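Local coordinates for lipoprotein (Leptospira interrogans serogroup Icterohaemorrhagiae serovar copenhageni, PDB 6OE6), which is of unknown function but is probably a membrane-anchored bacterial lipoprotein whose folded part is a two-sheet beta sandwich, at residues Tyr39-Lys44 with Ile57-Arg62; Gly100-Leu105 with Tyr110-Ala115. One frame throughout, in Å; residues are numbered along the deposited sequence.

Interaction 1. Residues Tyr39-Lys44 with Ile57-Arg62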
loop_
_atom_site.group_PDB
_atom_site.type_symbol
_atom_site.label_atom_id
_atom_site.label_comp_id
_atom_site.label_asym_id
_atom_site.label_seq_id
_atom_site.Cartn_x
_atom_site.Cartn_y
_atom_site.Cartn_z
ATOM N N TYR A 39 -10.862 -3.530 -7.248
ATOM C CA TYR A 39 -10.030 -2.584 -6.520
ATOM C C TYR A 39 -10.575 -1.170 -6.653
ATOM O O TYR A 39 -11.073 -0.779 -7.714
ATOM C CB TYR A 39 -8.590 -2.625 -7.035
ATOM C CG TYR A 39 -7.850 -3.920 -6.790
ATOM C CD1 TYR A 39 -7.112 -4.109 -5.629
ATOM C CD2 TYR A 39 -7.873 -4.949 -7.729
ATOM C CE1 TYR A 39 -6.419 -5.270 -5.398
ATOM C CE2 TYR A 39 -7.185 -6.137 -7.502
ATOM C CZ TYR A 39 -6.451 -6.285 -6.340
ATOM O OH TYR A 39 -5.749 -7.445 -6.107
ATOM N N THR A 40 -10.447 -0.394 -5.582
ATOM C CA THR A 40 -10.806 1.016 -5.588
ATOM C C THR A 40 -9.551 1.842 -5.832
ATOM O O THR A 40 -8.583 1.743 -5.068
ATOM C CB THR A 40 -11.489 1.396 -4.280
ATOM O OG1 THR A 40 -12.704 0.641 -4.172
ATOM C CG2 THR A 40 -11.822 2.890 -4.258
ATOM N N ILE A 41 -9.575 2.652 -6.890
ATOM C CA ILE A 41 -8.396 3.374 -7.360
ATOM C C ILE A 41 -8.308 4.713 -6.634
ATOM O O ILE A 41 -9.135 5.600 -6.853
ATOM C CB ILE A 41 -8.437 3.587 -8.878
ATOM C CG1 ILE A 41 -8.561 2.249 -9.621
ATOM C CG2 ILE A 41 -7.206 4.358 -9.333
ATOM C CD1 ILE A 41 -7.460 1.251 -9.294
ATOM N N THR A 42 -7.287 4.870 -5.797
ATOM C CA THR A 42 -7.024 6.148 -5.141
ATOM C C THR A 42 -5.698 6.067 -4.401
ATOM O O THR A 42 -5.238 4.987 -4.020
ATOM C CB THR A 42 -8.137 6.542 -4.168
ATOM O OG1 THR A 42 -7.765 7.753 -3.507
ATOM C CG2 THR A 42 -8.355 5.451 -3.130
ATOM N N ARG A 43 -5.092 7.237 -4.193
ATOM C CA ARG A 43 -3.843 7.322 -3.448
ATOM C C ARG A 43 -3.913 8.390 -2.367
ATOM O O ARG A 43 -2.870 8.827 -1.876
ATOM C CB ARG A 43 -2.662 7.587 -4.394
ATOM C CG ARG A 43 -2.805 8.867 -5.205
ATOM C CD ARG A 43 -1.530 9.247 -5.958
ATOM N NE ARG A 43 -1.239 8.350 -7.077
ATOM C CZ ARG A 43 -0.065 7.761 -7.289
ATOM N NH1 ARG A 43 0.951 7.970 -6.459
ATOM N NH2 ARG A 43 0.098 6.967 -8.343
ATOM N N LYS A 44 -5.116 8.844 -2.005
ATOM C CA LYS A 44 -5.283 9.943 -1.063
ATOM C C LYS A 44 -6.055 9.492 0.170
ATOM O O LYS A 44 -7.031 8.735 0.067
ATOM C CB LYS A 44 -6.007 11.144 -1.722
ATOM N N ILE A 57 -3.298 -3.253 -5.827
ATOM C CA ILE A 57 -2.891 -3.447 -7.206
ATOM C C ILE A 57 -2.145 -2.183 -7.603
ATOM O O ILE A 57 -2.457 -1.085 -7.121
ATOM C CB ILE A 57 -4.103 -3.725 -8.125
ATOM C CG1 ILE A 57 -3.638 -4.190 -9.501
ATOM C CG2 ILE A 57 -5.009 -2.498 -8.234
ATOM C CD1 ILE A 57 -4.762 -4.764 -10.366
ATOM N N TYR A 58 -1.117 -2.334 -8.436
ATOM C CA TYR A 58 -0.468 -1.179 -9.051
ATOM C C TYR A 58 -0.505 -1.320 -10.563
ATOM O O TYR A 58 -0.047 -2.330 -11.102
ATOM C CB TYR A 58 0.983 -1.003 -8.576
ATOM C CG TYR A 58 1.620 0.240 -9.159
ATOM C CD1 TYR A 58 1.231 1.503 -8.740
ATOM C CD2 TYR A 58 2.576 0.154 -10.160
ATOM C CE1 TYR A 58 1.795 2.641 -9.285
ATOM C CE2 TYR A 58 3.144 1.283 -10.704
ATOM C CZ TYR A 58 2.755 2.524 -10.264
ATOM O OH TYR A 58 3.311 3.655 -10.812
ATOM N N ARG A 59 -1.041 -0.314 -11.243
ATOM C CA ARG A 59 -1.074 -0.308 -12.703
ATOM C C ARG A 59 -0.007 0.651 -13.210
ATOM O O ARG A 59 -0.060 1.851 -12.921
ATOM C CB ARG A 59 -2.447 0.088 -13.238
ATOM C CG ARG A 59 -2.503 0.023 -14.782
ATOM C CD ARG A 59 -3.923 0.031 -15.334
ATOM N NE ARG A 59 -4.871 -0.605 -14.425
ATOM C CZ ARG A 59 -5.985 -0.030 -13.982
ATOM N NH1 ARG A 59 -6.311 1.194 -14.383
ATOM N NH2 ARG A 59 -6.782 -0.686 -13.148
ATOM N N PHE A 60 0.955 0.116 -13.960
ATOM C CA PHE A 60 2.055 0.917 -14.474
ATOM C C PHE A 60 1.572 1.879 -15.551
ATOM O O PHE A 60 0.700 1.556 -16.359
ATOM C CB PHE A 60 3.154 0.025 -15.053
ATOM C CG PHE A 60 3.852 -0.813 -14.039
ATOM C CD1 PHE A 60 5.042 -0.385 -13.476
ATOM C CD2 PHE A 60 3.321 -2.030 -13.643
ATOM C CE1 PHE A 60 5.694 -1.150 -12.535
ATOM C CE2 PHE A 60 3.966 -2.804 -12.700
ATOM C CZ PHE A 60 5.152 -2.358 -12.139
ATOM N N SER A 61 2.168 3.071 -15.567
ATOM C CA SER A 61 1.849 4.047 -16.602
ATOM C C SER A 61 2.420 3.681 -17.967
ATOM O O SER A 61 1.955 4.222 -18.976
ATOM C CB SER A 61 2.360 5.430 -16.200
ATOM O OG SER A 61 3.776 5.463 -16.227
ATOM N N ARG A 62 3.414 2.799 -18.030
ATOM C CA ARG A 62 3.975 2.331 -19.290
ATOM C C ARG A 62 3.856 0.814 -19.367
ATOM O O ARG A 62 3.567 0.140 -18.376
ATOM C CB ARG A 62 5.439 2.763 -19.440
#
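Within the four-stranded antiparallel sheet of the beta sandwich, Tyr39, just before the edge strand 40-41, lays its ring on Ile57 of strand 53-59, reaching across strand 15-21, which lies between them. No hydrogen bond joins the two segments; strand 15-21 does the pairing, Trp18 with Thr40 and Gly17 with Ile57. The isoleucine comes over one ring face in a CH-pi contact: its CB stands 3.7 Å from the Tyr39 ring centroid, 2° off the normal, and its CG2 sits 3.5 Å from Tyr39 CG. With Ile57 CG1 anti to the backbone N (chi1 -169°), the longer branch runs to the CD2/CE2 side of the ring, its CD1 4.0 Å from Tyr39 CE2, and the side chains cross at about a right angle. Both residues are buried, with Val36 packing on Ile57 and Met34 on Tyr39, and Glu99 OE2 hydrogen-bonds Tyr39 OH and thereby holds the far end of the ring. Farther along, where the contact reaches exposed Ile41, the Arg59 guanidinium makes a salt bridge through NH1 to Glu15, while Ile41 CD1 approaches the same group obliquely, 4.4 Å from Arg59 NH2.

Interaction 2. Residues Gly100-Leu105 with Tyr110-Ala115. With NA (sodium ion), chain C; FMT (formic acid), chain D.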
loop_
_atom_site.group_PDB
_atom_site.type_symbol
_atom_site.label_atom_id
_atom_site.label_comp_id
_atom_site.label_asym_id
_atom_site.label_seq_id
_atom_site.Cartn_x
_atom_site.Cartn_y
_atom_site.Cartn_z
ATOM N N GLY A 100 -0.343 -7.230 -4.528
ATOM C CA GLY A 100 0.159 -7.828 -3.303
ATOM C C GLY A 100 -0.818 -7.581 -2.175
ATOM O O GLY A 100 -1.921 -7.074 -2.387
ATOM N N SER A 101 -0.425 -7.989 -0.964
ATOM C CA SER A 101 -1.312 -7.775 0.170
ATOM C C SER A 101 -0.519 -7.821 1.468
ATOM O O SER A 101 0.561 -8.438 1.553
ATOM C CB SER A 101 -2.464 -8.791 0.188
ATOM O OG SER A 101 -1.999 -10.133 0.370
ATOM N N PHE A 102 -1.095 -7.204 2.500
ATOM C CA PHE A 102 -0.457 -7.078 3.806
ATOM C C PHE A 102 -1.429 -7.559 4.878
ATOM O O PHE A 102 -2.479 -6.937 5.093
ATOM C CB PHE A 102 -0.047 -5.631 4.093
ATOM C CG PHE A 102 0.637 -4.936 2.929
ATOM C CD1 PHE A 102 1.822 -5.444 2.384
ATOM C CD2 PHE A 102 0.081 -3.792 2.390
ATOM C CE1 PHE A 102 2.430 -4.788 1.303
ATOM C CE2 PHE A 102 0.673 -3.128 1.326
ATOM C CZ PHE A 102 1.839 -3.614 0.783
ATOM N N GLN A 103 -1.075 -8.646 5.558
ATOM C CA GLN A 103 -1.873 -9.207 6.651
ATOM C C GLN A 103 -1.206 -8.915 7.992
ATOM O O GLN A 103 -0.030 -9.247 8.197
ATOM C CB GLN A 103 -2.046 -10.725 6.480
ATOM C CG GLN A 103 -2.748 -11.434 7.664
ATOM C CD GLN A 103 -2.691 -12.977 7.592
ATOM O OE1 GLN A 103 -1.919 -13.561 6.816
ATOM N NE2 GLN A 103 -3.509 -13.630 8.391
ATOM N N GLY A 104 -1.969 -8.364 8.937
ATOM C CA GLY A 104 -1.417 -8.218 10.275
ATOM C C GLY A 104 -0.438 -7.078 10.492
ATOM O O GLY A 104 0.348 -7.139 11.449
ATOM N N LEU A 105 -0.450 -6.027 9.659
ATOM C CA LEU A 105 0.383 -4.861 9.979
ATOM C C LEU A 105 -0.034 -4.259 11.318
ATOM O O LEU A 105 -1.220 -4.192 11.635
ATOM C CB LEU A 105 0.278 -3.783 8.885
ATOM C CG LEU A 105 0.812 -4.190 7.496
ATOM C CD1 LEU A 105 0.543 -3.040 6.494
ATOM C CD2 LEU A 105 2.303 -4.570 7.504
ATOM N N TYR A 110 2.573 3.938 6.957
ATOM C CA TYR A 110 3.359 3.103 6.054
ATOM C C TYR A 110 3.546 3.781 4.713
ATOM O O TYR A 110 2.710 4.582 4.275
ATOM C CB TYR A 110 2.677 1.726 5.796
ATOM C CG TYR A 110 2.612 0.906 7.070
ATOM C CD1 TYR A 110 3.664 0.042 7.393
ATOM C CD2 TYR A 110 1.547 1.045 7.967
ATOM C CE1 TYR A 110 3.660 -0.680 8.562
ATOM C CE2 TYR A 110 1.522 0.307 9.142
ATOM C CZ TYR A 110 2.593 -0.559 9.419
ATOM O OH TYR A 110 2.613 -1.296 10.577
ATOM N N LEU A 111 4.655 3.420 4.058
ATOM C CA LEU A 111 5.040 3.951 2.759
ATOM C C LEU A 111 5.351 2.762 1.869
ATOM O O LEU A 111 6.266 1.977 2.165
ATOM C CB LEU A 111 6.263 4.874 2.873
ATOM C CG LEU A 111 6.831 5.463 1.575
ATOM C CD1 LEU A 111 5.784 6.362 0.911
ATOM C CD2 LEU A 111 8.138 6.219 1.851
ATOM N N LEU A 112 4.612 2.646 0.778
ATOM C CA LEU A 112 4.789 1.557 -0.190
ATOM C C LEU A 112 5.455 2.165 -1.414
ATOM O O LEU A 112 4.951 3.148 -1.959
ATOM C CB LEU A 112 3.431 0.954 -0.555
ATOM C CG LEU A 112 3.351 -0.039 -1.721
ATOM C CD1 LEU A 112 4.238 -1.270 -1.449
ATOM C CD2 LEU A 112 1.883 -0.450 -1.877
ATOM N N LYS A 113 6.597 1.611 -1.820
ATOM C CA LYS A 113 7.320 2.088 -2.990
ATOM C C LYS A 113 7.313 1.004 -4.058
ATOM O O LYS A 113 7.354 -0.184 -3.743
ATOM C CB LYS A 113 8.772 2.428 -2.649
ATOM C CG LYS A 113 8.959 3.576 -1.621
ATOM C CD LYS A 113 10.423 3.802 -1.373
ATOM C CE LYS A 113 10.644 4.787 -0.230
ATOM N NZ LYS A 113 12.071 5.144 -0.152
ATOM N N VAL A 114 7.282 1.431 -5.319
ATOM C CA VAL A 114 7.346 0.520 -6.460
ATOM C C VAL A 114 8.618 0.837 -7.241
ATOM O O VAL A 114 8.863 1.998 -7.585
ATOM C CB VAL A 114 6.109 0.641 -7.368
ATOM C CG1 VAL A 114 6.293 -0.281 -8.610
ATOM C CG2 VAL A 114 4.805 0.315 -6.618
ATOM N N ALA A 115 9.434 -0.186 -7.496
ATOM C CA ALA A 115 10.671 -0.024 -8.246
ATOM C C ALA A 115 10.606 -0.842 -9.525
ATOM O O ALA A 115 10.125 -1.978 -9.524
ATOM C CB ALA A 115 11.887 -0.452 -7.422
HETATM NA NA NA C . 2.347 -9.902 2.565
HETATM C C FMT D . 3.280 -7.733 -1.169
HETATM O O1 FMT D . 2.622 -8.763 -1.122
HETATM O O2 FMT D . 3.393 -7.079 -2.205
HETATM O O HOH W 1 3.686 -9.881 0.938
#
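Across the interior of the beta sandwich, Phe102 at the end of strand 97-102 meets Leu112 of strand 108-116 in the opposing sheet, while Leu105, in the loop linking these strands, covers Tyr110. Phe102 presents its ring edge: CZ points at Leu112 CD1, 4.0 Å away and near the ring plane, and Leu112 CD2 lies beside it, 4.1 Å from CZ, toward the CE2 side of the ring. Leu112 CG is anti to the backbone N (chi1 170°), which carries the leucine fork to the phenyl edge. At the other end the roles are reversed, and the aromatic ring offers its face. Leu105 CD1 stands 4.2 Å from the Tyr110 centroid, 3° off the normal, in a CH-pi contact, and its CB lies 3.8 Å from Tyr110 OH. That hydroxyl is hydrogen-bonded to Ser106 O, in the residue after Leu105, which ties the end of the ring to the loop. Gly104, with phi at 77°, helps turn the chain between Phe102 and Leu105. Beside the phenyl ring, a formic acid molecule, probably from the crystallisation liquor, is held by Ser101 N, Tyr56 OH and Lys89 NZ, and Ser101 O coordinates a sodium ion at 2.5 Å, with a water as a second ligand.

Interaction 1 stays within one sheet, spanning two strands that share a neighbour, whereas interaction 2 runs between the two sheets and lies nearer the centre of the chain. Each has two buried residues, Tyr39 and Ile57 or Tyr110 and Leu112; interaction 1 ends at exposed Ile41, while Phe102 and Leu105 of interaction 2 are partly exposed, beside a sodium and formic acid site. In both, a tyrosine face receives an aliphatic side chain and a third residue anchors the hydroxyl: a carboxylate in interaction 1, a loop carbonyl in interaction 2. The contacts also touch directly: Val114 CG1 packs 4.1 Å from both Tyr58 CD2 and Phe60 CE1.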